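Local coordinates for protein 4-alpha-glucanotransferase (Corynebacterium glutamicum, PDB 5B68) that is an amylomaltase, a disproportionating enzyme that joins an N-terminal beta-sandwich domain to a TIM-barrel glucanotransferase domain, at residues R109-T118 with E130-L139. Sequence-based numbering, arbitrary orientation.
Sequences RDVSQVENWT and EASFKIPGDL. With SO4 (sulfate ion), chain L.
In the N-terminal beta sandwich, strands 108-114 and 126-134 pair antiparallel, Ser112 facing Lys134 as a hydrogen-bonded pair and Gln113 facing Phe133 as a non-hydrogen-bonded one. The N-to-C directions of 112-114 and 130-134 differ by 131°, and only three backbone bonds join them: Ser112 N to Lys134 O, Lys134 N to Ser112 O (2.8 Å) and Val114 N to Ser132 O. Past Val114 side chains take over. Asn116, its CG anti to the backbone N, sends ND2 across to Ser132 OG (2.9 Å) and to Glu130 OE1. The latter bond is nearly straight (173°), lies in the amide plane and uses the anti lone pair of OE1; Thr118 OG1 donates to Glu130 OE1 (2.9 Å) from above the carboxylate plane. Thr118 N meanwhile closes an Asx turn on Asn116 OD1; with OD1 and ND2 both engaged, the amide's rotation is set by all three bonds. Gln113 CG lies over one face of the Phe133 ring, while Val111 CG2 comes within 3.7 Å of Phe133 CD2. At the other end Arg109 NH1 (3.0 Å) and NH2 both donate to Asp138 OD1, which lies in the guanidinium plane, making a salt bridge; the carboxylate plane stands 87° from the guanidinium. Leu139 CD2 lies over a guanidinium face, and a sulfate, probably from the crystallisation liquor, accepts at its edge, SO4 O3 lying 2.8 Å from Arg109 NE. Strand 126-134 continues the sheet on to strand 86-92 through Ala131 with Val89 and Phe133 with Phe87, whereas Arg109 bonds to Ile101 of strand 98-102; Ile135 and Leu139 pack against Leu159 and Ile161 of strand 153-162.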
ATOM      1  N   ARG A 109      19.893  25.304  13.165  1.00 25.87           N
ATOM      2  CA  ARG A 109      20.312  26.029  11.959  1.00 25.50           C
ATOM      3  C   ARG A 109      19.540  27.361  11.761  1.00 26.85           C
ATOM      4  O   ARG A 109      18.421  27.550  12.263  1.00 27.00           O
ATOM      5  CB  ARG A 109      20.175  25.136  10.697  1.00 25.70           C
ATOM      6  CG  ARG A 109      21.031  23.846  10.651  1.00 29.43           C
ATOM      7  CD  ARG A 109      22.552  24.098  10.608  1.00 29.44           C
ATOM      8  NE  ARG A 109      22.880  24.930   9.495  1.00 30.86           N
ATOM      9  CZ  ARG A 109      23.079  24.548   8.227  1.00 31.76           C
ATOM     10  NH1 ARG A 109      23.304  25.466   7.303  1.00 33.32           N
ATOM     11  NH2 ARG A 109      23.073  23.260   7.875  1.00 34.22           N
ATOM     12  N   ASP A 110      20.120  28.270  10.986  1.00 24.16           N
ATOM     13  CA  ASP A 110      19.507  29.558  10.671  1.00 25.89           C
ATOM     14  C   ASP A 110      18.839  29.542   9.311  1.00 25.11           C
ATOM     15  O   ASP A 110      19.148  28.699   8.468  1.00 28.83           O
ATOM     16  CB  ASP A 110      20.589  30.657  10.654  1.00 31.07           C
ATOM     17  CG  ASP A 110      21.062  31.040  12.054  1.00 37.36           C
ATOM     18  OD1 ASP A 110      20.269  31.019  13.031  1.00 47.93           O
ATOM     19  OD2 ASP A 110      22.236  31.407  12.170  1.00 50.07           O
ATOM     20  N   VAL A 111      17.949  30.499   9.093  1.00 21.97           N
ATOM     21  CA  VAL A 111      17.384  30.805   7.820  1.00 23.26           C
ATOM     22  C   VAL A 111      17.875  32.207   7.514  1.00 22.08           C
ATOM     23  O   VAL A 111      18.463  32.823   8.410  1.00 26.95           O
ATOM     24  CB  VAL A 111      15.852  30.770   7.821  1.00 24.13           C
ATOM     25  CG1 VAL A 111      15.410  29.343   8.077  1.00 23.93           C
ATOM     26  CG2 VAL A 111      15.282  31.749   8.848  1.00 24.25           C
ATOM     27  N   SER A 112      17.685  32.632   6.272  1.00 23.26           N
ATOM     28  CA  SER A 112      18.009  33.981   5.788  1.00 25.63           C
ATOM     29  C   SER A 112      16.760  34.651   5.265  1.00 25.16           C
ATOM     30  O   SER A 112      15.997  34.050   4.488  1.00 25.86           O
ATOM     31  CB  SER A 112      18.998  33.915   4.588  1.00 26.88           C
ATOM     32  OG  SER A 112      20.048  33.084   4.979  1.00 33.77           O
ATOM     33  N   GLN A 113      16.572  35.927   5.646  1.00 24.44           N
ATOM     34  CA  GLN A 113      15.487  36.698   5.123  1.00 25.12           C
ATOM     35  C   GLN A 113      15.730  37.077   3.668  1.00 24.94           C
ATOM     36  O   GLN A 113      16.870  37.382   3.253  1.00 24.47           O
ATOM     37  CB  GLN A 113      15.210  37.929   5.965  1.00 24.72           C
ATOM     38  CG  GLN A 113      13.835  38.537   5.587  1.00 24.44           C
ATOM     39  CD  GLN A 113      13.354  39.616   6.540  1.00 22.78           C
ATOM     40  OE1 GLN A 113      14.032  39.953   7.514  1.00 25.99           O
ATOM     41  NE2 GLN A 113      12.223  40.163   6.246  1.00 20.77           N
ATOM     42  N   VAL A 114      14.689  37.016   2.885  1.00 22.28           N
ATOM     43  CA  VAL A 114      14.767  37.493   1.496  1.00 22.97           C
ATOM     44  C   VAL A 114      13.660  38.440   1.157  1.00 24.59           C
ATOM     45  O   VAL A 114      12.685  38.568   1.864  1.00 22.88           O
ATOM     46  CB  VAL A 114      14.821  36.341   0.442  1.00 28.18           C
ATOM     47  CG1 VAL A 114      16.078  35.481   0.569  1.00 31.74           C
ATOM     48  CG2 VAL A 114      13.627  35.456   0.540  1.00 27.41           C
ATOM     49  N   GLU A 115      13.768  39.108   0.013  1.00 24.94           N
ATOM     50  CA  GLU A 115      12.857  40.175  -0.330  1.00 25.87           C
ATOM     51  C   GLU A 115      11.398  39.629  -0.400  1.00 24.18           C
ATOM     52  O   GLU A 115      11.136  38.522  -0.896  1.00 22.96           O
ATOM     53  CB  GLU A 115      13.214  40.787  -1.713  1.00 30.46           C
ATOM     54  CG  GLU A 115      12.993  39.755  -2.834  1.00 38.45           C
ATOM     55  CD  GLU A 115      13.773  39.983  -4.109  1.00 44.04           C
ATOM     56  OE1 GLU A 115      15.016  39.884  -4.077  1.00 37.51           O
ATOM     57  OE2 GLU A 115      13.102  40.207  -5.159  1.00 47.34           O
ATOM     58  N   ASN A 116      10.499  40.406   0.161  1.00 22.86           N
ATOM     59  CA  ASN A 116       9.066  40.148   0.110  1.00 24.04           C
ATOM     60  C   ASN A 116       8.330  41.452  -0.081  1.00 24.41           C
ATOM     61  O   ASN A 116       8.300  42.346   0.777  1.00 26.75           O
ATOM     62  CB  ASN A 116       8.596  39.388   1.355  1.00 22.84           C
ATOM     63  CG  ASN A 116       7.107  39.088   1.345  1.00 25.56           C
ATOM     64  OD1 ASN A 116       6.263  39.974   1.160  1.00 24.87           O
ATOM     65  ND2 ASN A 116       6.772  37.795   1.503  1.00 27.61           N
ATOM     66  N   TRP A 117       7.594  41.490  -1.176  1.00 28.00           N
ATOM     67  CA  TRP A 117       6.928  42.698  -1.603  1.00 29.53           C
ATOM     68  C   TRP A 117       5.529  42.792  -1.181  1.00 29.44           C
ATOM     69  O   TRP A 117       4.881  43.792  -1.477  1.00 30.78           O
ATOM     70  CB  TRP A 117       7.026  42.809  -3.120  1.00 34.46           C
ATOM     71  CG  TRP A 117       8.471  42.769  -3.595  1.00 37.81           C
ATOM     72  CD1 TRP A 117       9.027  41.869  -4.459  1.00 39.71           C
ATOM     73  CD2 TRP A 117       9.536  43.625  -3.168  1.00 36.64           C
ATOM     74  NE1 TRP A 117      10.344  42.146  -4.629  1.00 42.44           N
ATOM     75  CE2 TRP A 117      10.687  43.211  -3.835  1.00 41.78           C
ATOM     76  CE3 TRP A 117       9.626  44.673  -2.263  1.00 34.48           C
ATOM     77  CZ2 TRP A 117      11.907  43.839  -3.665  1.00 38.29           C
ATOM     78  CZ3 TRP A 117      10.836  45.278  -2.077  1.00 39.48           C
ATOM     79  CH2 TRP A 117      11.956  44.888  -2.792  1.00 38.18           C
ATOM     80  N   THR A 118       5.023  41.805  -0.458  1.00 28.11           N
ATOM     81  CA  THR A 118       3.583  41.808  -0.092  1.00 27.97           C
ATOM     82  C   THR A 118       3.193  42.897   0.895  1.00 26.86           C
ATOM     83  O   THR A 118       3.840  43.077   1.925  1.00 25.48           O
ATOM     84  CB  THR A 118       3.198  40.426   0.476  1.00 29.09           C
ATOM     85  OG1 THR A 118       3.598  39.426  -0.475  1.00 28.02           O
ATOM     86  CG2 THR A 118       1.686  40.315   0.774  1.00 29.44           C
ATOM     87  N   GLU A 130       3.711  40.191   6.009  1.00 20.66           N
ATOM     88  CA  GLU A 130       4.321  39.005   5.488  1.00 22.41           C
ATOM     89  C   GLU A 130       5.820  39.222   5.302  1.00 23.32           C
ATOM     90  O   GLU A 130       6.213  40.249   4.763  1.00 27.02           O
ATOM     91  CB  GLU A 130       3.672  38.689   4.157  1.00 23.33           C
ATOM     92  CG  GLU A 130       4.109  37.351   3.562  1.00 23.89           C
ATOM     93  CD  GLU A 130       3.372  36.984   2.294  1.00 25.52           C
ATOM     94  OE1 GLU A 130       3.964  37.090   1.195  1.00 24.20           O
ATOM     95  OE2 GLU A 130       2.202  36.628   2.347  1.00 23.40           O
ATOM     96  N   ALA A 131       6.635  38.228   5.643  1.00 19.79           N
ATOM     97  CA  ALA A 131       8.082  38.188   5.317  1.00 20.42           C
ATOM     98  C   ALA A 131       8.423  36.873   4.642  1.00 22.30           C
ATOM     99  O   ALA A 131       7.628  35.949   4.667  1.00 21.43           O
ATOM    100  CB  ALA A 131       8.866  38.372   6.586  1.00 22.09           C
ATOM    101  N   SER A 132       9.531  36.839   3.924  1.00 22.49           N
ATOM    102  CA  SER A 132      10.031  35.611   3.283  1.00 21.43           C
ATOM    103  C   SER A 132      11.349  35.202   3.835  1.00 20.39           C
ATOM    104  O   SER A 132      12.274  36.046   4.130  1.00 19.57           O
ATOM    105  CB  SER A 132      10.104  35.717   1.753  1.00 20.94           C
ATOM    106  OG  SER A 132       8.828  35.809   1.104  1.00 21.95           O
ATOM    107  N   PHE A 133      11.503  33.907   4.067  1.00 19.82           N
ATOM    108  CA  PHE A 133      12.783  33.362   4.535  1.00 19.20           C
ATOM    109  C   PHE A 133      13.172  32.170   3.655  1.00 22.08           C
ATOM    110  O   PHE A 133      12.324  31.536   3.019  1.00 23.60           O
ATOM    111  CB  PHE A 133      12.762  32.941   5.996  1.00 20.79           C
ATOM    112  CG  PHE A 133      12.526  34.081   6.942  1.00 20.69           C
ATOM    113  CD1 PHE A 133      11.231  34.482   7.208  1.00 21.53           C
ATOM    114  CD2 PHE A 133      13.566  34.773   7.515  1.00 22.04           C
ATOM    115  CE1 PHE A 133      10.972  35.550   8.038  1.00 25.28           C
ATOM    116  CE2 PHE A 133      13.324  35.838   8.378  1.00 21.95           C
ATOM    117  CZ  PHE A 133      12.026  36.222   8.660  1.00 21.34           C
ATOM    118  N   LYS A 134      14.465  31.910   3.630  1.00 20.59           N
ATOM    119  CA  LYS A 134      15.092  30.945   2.770  1.00 23.57           C
ATOM    120  C   LYS A 134      15.821  29.951   3.620  1.00 20.59           C
ATOM    121  O   LYS A 134      16.638  30.290   4.498  1.00 23.33           O
ATOM    122  CB  LYS A 134      16.098  31.683   1.876  1.00 25.34           C
ATOM    123  CG  LYS A 134      16.580  30.921   0.696  1.00 31.26           C
ATOM    124  CD  LYS A 134      17.369  31.820  -0.272  1.00 34.76           C
ATOM    125  CE  LYS A 134      18.515  32.562   0.392  1.00 38.73           C
ATOM    126  NZ  LYS A 134      19.244  33.462  -0.574  1.00 45.63           N
ATOM    127  N   ILE A 135      15.547  28.677   3.406  1.00 22.05           N
ATOM    128  CA  ILE A 135      16.310  27.659   4.064  1.00 22.36           C
ATOM    129  C   ILE A 135      17.709  27.460   3.413  1.00 21.97           C
ATOM    130  O   ILE A 135      17.838  27.691   2.220  1.00 23.53           O
ATOM    131  CB  ILE A 135      15.573  26.300   4.173  1.00 21.42           C
ATOM    132  CG1 ILE A 135      15.382  25.646   2.800  1.00 22.26           C
ATOM    133  CG2 ILE A 135      14.207  26.484   4.808  1.00 22.70           C
ATOM    134  CD1 ILE A 135      14.780  24.233   2.937  1.00 20.08           C
ATOM    135  N   PRO A 136      18.667  26.990   4.197  1.00 25.39           N
ATOM    136  CA  PRO A 136      19.993  26.635   3.705  1.00 28.34           C
ATOM    137  C   PRO A 136      19.890  25.451   2.771  1.00 27.46           C
ATOM    138  O   PRO A 136      19.009  24.647   2.932  1.00 23.37           O
ATOM    139  CB  PRO A 136      20.745  26.208   4.959  1.00 27.73           C
ATOM    140  CG  PRO A 136      19.940  26.657   6.104  1.00 27.29           C
ATOM    141  CD  PRO A 136      18.533  26.763   5.636  1.00 25.37           C
ATOM    142  N   GLY A 137      20.798  25.376   1.811  1.00 28.37           N
ATOM    143  CA  GLY A 137      20.799  24.345   0.807  1.00 26.90           C
ATOM    144  C   GLY A 137      21.509  23.076   1.206  1.00 30.62           C
ATOM    145  O   GLY A 137      21.613  22.171   0.414  1.00 33.78           O
ATOM    146  N   ASP A 138      22.025  23.041   2.420  1.00 29.05           N
ATOM    147  CA  ASP A 138      22.812  21.918   2.910  1.00 31.86           C
ATOM    148  C   ASP A 138      22.244  21.197   4.129  1.00 30.61           C
ATOM    149  O   ASP A 138      22.987  20.662   4.917  1.00 31.39           O
ATOM    150  CB  ASP A 138      24.259  22.330   3.170  1.00 35.01           C
ATOM    151  CG  ASP A 138      24.398  23.279   4.327  1.00 36.79           C
ATOM    152  OD1 ASP A 138      23.387  23.806   4.794  1.00 36.81           O
ATOM    153  OD2 ASP A 138      25.531  23.498   4.767  1.00 37.72           O
ATOM    154  N   LEU A 139      20.936  21.229   4.313  1.00 24.95           N
ATOM    155  CA  LEU A 139      20.331  20.477   5.390  1.00 22.92           C
ATOM    156  C   LEU A 139      20.375  18.978   5.091  1.00 21.79           C
ATOM    157  O   LEU A 139      20.247  18.571   3.960  1.00 22.64           O
ATOM    158  CB  LEU A 139      18.888  20.920   5.606  1.00 24.23           C
ATOM    159  CG  LEU A 139      18.633  22.391   5.921  1.00 25.01           C
ATOM    160  CD1 LEU A 139      17.159  22.626   6.134  1.00 26.41           C
ATOM    161  CD2 LEU A 139      19.404  22.849   7.135  1.00 25.08           C
TER
HETATM  162  S   SO4 L 811      23.951  28.320  10.244  1.00 78.25           S
HETATM  163  O1  SO4 L 811      23.511  28.393  11.678  1.00 70.28           O
HETATM  164  O2  SO4 L 811      24.203  29.717   9.775  1.00 68.01           O
HETATM  165  O3  SO4 L 811      22.913  27.689   9.371  1.00 56.71           O
HETATM  166  O4  SO4 L 811      25.190  27.493  10.161  1.00 78.26           O
HETATM  167  O   HOH W   1      19.543  30.594   4.416  1.00 37.50           O
HETATM  168  O   HOH W   2       9.018  36.629  -1.288  1.00 38.44           O
HETATM  169  O   HOH W   3       3.545  42.811   4.794  1.00 23.72           O